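Local coordinates for protein probable benzoylformate decarboxylase (Rhodococcus jostii, PDB 7ORX) that is a member of the thiamine diphosphate-dependent enzyme family that binds thiamine diphosphate and a sodium ion, at residues T439-A444 and V451-L456. Sequence-based numbering, arbitrary orientation.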
loop_
_atom_site.group_PDB
_atom_site.type_symbol
_atom_site.label_atom_id
_atom_site.label_comp_id
_atom_site.label_asym_id
_atom_site.label_seq_id
_atom_site.Cartn_x
_atom_site.Cartn_y
_atom_site.Cartn_z
ATOM N N THR C 439 1.818 28.785 -14.102
ATOM C CA THR C 439 1.777 28.355 -15.522
ATOM C C THR C 439 0.326 28.264 -16.015
ATOM O O THR C 439 0.171 28.221 -17.208
ATOM C CB THR C 439 2.443 26.993 -15.723
ATOM O OG1 THR C 439 1.689 26.069 -14.935
ATOM C CG2 THR C 439 3.899 26.977 -15.320
ATOM N N ALA C 440 -0.689 28.216 -15.157
ATOM C CA ALA C 440 -2.093 28.207 -15.611
ATOM C C ALA C 440 -2.425 29.512 -16.314
ATOM O O ALA C 440 -3.460 29.561 -17.018
ATOM C CB ALA C 440 -3.028 27.996 -14.472
ATOM N N LEU C 441 -1.603 30.546 -16.144
ATOM C CA LEU C 441 -1.832 31.820 -16.858
ATOM C C LEU C 441 -1.694 31.598 -18.362
ATOM O O LEU C 441 -2.473 32.199 -19.121
ATOM C CB LEU C 441 -0.826 32.855 -16.368
ATOM C CG LEU C 441 -1.119 33.468 -15.009
ATOM C CD1 LEU C 441 -0.021 34.461 -14.671
ATOM C CD2 LEU C 441 -2.496 34.135 -15.011
ATOM N N TRP C 442 -0.732 30.775 -18.777
ATOM C CA TRP C 442 -0.541 30.375 -20.200
ATOM C C TRP C 442 -1.834 29.786 -20.767
ATOM O O TRP C 442 -2.250 30.239 -21.835
ATOM C CB TRP C 442 0.586 29.364 -20.319
ATOM C CG TRP C 442 0.874 28.984 -21.733
ATOM C CD1 TRP C 442 1.683 29.660 -22.602
ATOM C CD2 TRP C 442 0.375 27.839 -22.436
ATOM N NE1 TRP C 442 1.718 29.008 -23.803
ATOM C CE2 TRP C 442 0.940 27.875 -23.722
ATOM C CE3 TRP C 442 -0.485 26.800 -22.117
ATOM C CZ2 TRP C 442 0.660 26.910 -24.685
ATOM C CZ3 TRP C 442 -0.753 25.834 -23.068
ATOM C CH2 TRP C 442 -0.189 25.897 -24.334
ATOM N N SER C 443 -2.462 28.866 -20.043
ATOM C CA SER C 443 -3.721 28.223 -20.471
ATOM C C SER C 443 -4.788 29.296 -20.667
ATOM O O SER C 443 -5.429 29.311 -21.703
ATOM C CB SER C 443 -4.120 27.149 -19.516
ATOM O OG SER C 443 -3.132 26.120 -19.535
ATOM N N ALA C 444 -4.912 30.232 -19.755
ATOM C CA ALA C 444 -5.884 31.343 -19.880
ATOM C C ALA C 444 -5.610 32.146 -21.147
ATOM O O ALA C 444 -6.574 32.559 -21.853
ATOM C CB ALA C 444 -5.790 32.192 -18.645
ATOM N N VAL C 451 -10.665 35.298 -17.225
ATOM C CA VAL C 451 -10.493 35.388 -15.746
ATOM C C VAL C 451 -9.910 36.758 -15.409
ATOM O O VAL C 451 -8.994 37.217 -16.133
ATOM C CB VAL C 451 -9.478 34.420 -15.139
ATOM C CG1 VAL C 451 -10.118 33.575 -14.095
ATOM C CG2 VAL C 451 -8.688 33.627 -16.155
ATOM N N VAL C 452 -10.251 37.247 -14.223
ATOM C CA VAL C 452 -9.474 38.318 -13.567
ATOM C C VAL C 452 -8.707 37.729 -12.381
ATOM O O VAL C 452 -9.355 37.172 -11.485
ATOM C CB VAL C 452 -10.441 39.425 -13.139
ATOM C CG1 VAL C 452 -9.690 40.556 -12.439
ATOM C CG2 VAL C 452 -11.276 39.884 -14.344
ATOM N N ILE C 453 -7.387 37.865 -12.393
ATOM C CA ILE C 453 -6.478 37.391 -11.321
ATOM C C ILE C 453 -5.931 38.611 -10.568
ATOM O O ILE C 453 -5.241 39.436 -11.177
ATOM C CB ILE C 453 -5.362 36.543 -11.946
ATOM C CG1 ILE C 453 -5.925 35.336 -12.705
ATOM C CG2 ILE C 453 -4.366 36.082 -10.907
ATOM C CD1 ILE C 453 -6.654 34.357 -11.837
ATOM N N ILE C 454 -6.220 38.711 -9.277
ATOM C CA ILE C 454 -5.667 39.757 -8.385
ATOM C C ILE C 454 -4.646 39.094 -7.481
ATOM O O ILE C 454 -5.037 38.269 -6.650
ATOM C CB ILE C 454 -6.789 40.418 -7.587
ATOM C CG1 ILE C 454 -7.789 41.089 -8.522
ATOM C CG2 ILE C 454 -6.213 41.375 -6.584
ATOM C CD1 ILE C 454 -9.054 41.573 -7.815
ATOM N N ILE C 455 -3.376 39.408 -7.674
ATOM C CA ILE C 455 -2.280 38.957 -6.779
ATOM C C ILE C 455 -2.249 39.943 -5.615
ATOM O O ILE C 455 -2.055 41.086 -5.887
ATOM C CB ILE C 455 -0.939 38.942 -7.529
ATOM C CG1 ILE C 455 -0.963 38.083 -8.798
ATOM C CG2 ILE C 455 0.162 38.515 -6.599
ATOM C CD1 ILE C 455 -1.461 36.694 -8.589
ATOM N N LEU C 456 -2.496 39.519 -4.386
ATOM C CA LEU C 456 -2.287 40.347 -3.192
ATOM C C LEU C 456 -0.843 40.122 -2.802
ATOM O O LEU C 456 -0.558 39.050 -2.276
ATOM C CB LEU C 456 -3.202 39.914 -2.060
ATOM C CG LEU C 456 -4.652 40.339 -2.209
ATOM C CD1 LEU C 456 -5.352 39.492 -3.223
ATOM C CD2 LEU C 456 -5.410 40.177 -0.913
#
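Leu441 reaches across from the helix to Ile453: with CD1 drawn out anti to CA (chi2 180°), the other methyl, CD2, is turned toward the strand and comes 4.3 Å from Ile453 CG1. It meets the methylene of the isoleucine, the link to CD1, and not the terminal methyl. The second touch is methyl on methyl. Ala444 CB, one helical turn further on, points toward Val451, just ahead of the strand, and comes 4.1 Å from Val451 CG2, one of the two branches of that valine. The backbones are closer here, 7.4 Å between the CA atoms of Ala444 and Val451, against 9.1 Å between those of Leu441 and Ile453, consistent with the small alanine. Every polar atom stays out of both touches, and the two segments bury just 95 Å² between them.

The pairing follows from the topology. Helix 440-447 is the crossover of a beta-alpha-beta unit between the parallel neighbours 425-430 and 452-457, in the C-terminal thiamine diphosphate-binding region. Leu441 and Ala444 share a helix face, and Val451 and Ile453, two residues apart, both turn their side chains toward the helix. The sodium ligand Asp431 follows strand 425-430, and Asn458 and Thr460 follow strand 452-457; the side chain of Ile453 is about 13 Å from the sodium ion.

Hydrogen bonds run within each element or to its neighbours. Ala444 N bonds Ala440 O at 3.2 Å in the helix, while Ile453 pairs through its backbone with Thr520 and Ile522. On the far flank of the helix, Trp442 NE1 bonds Pro482 O of a second subunit.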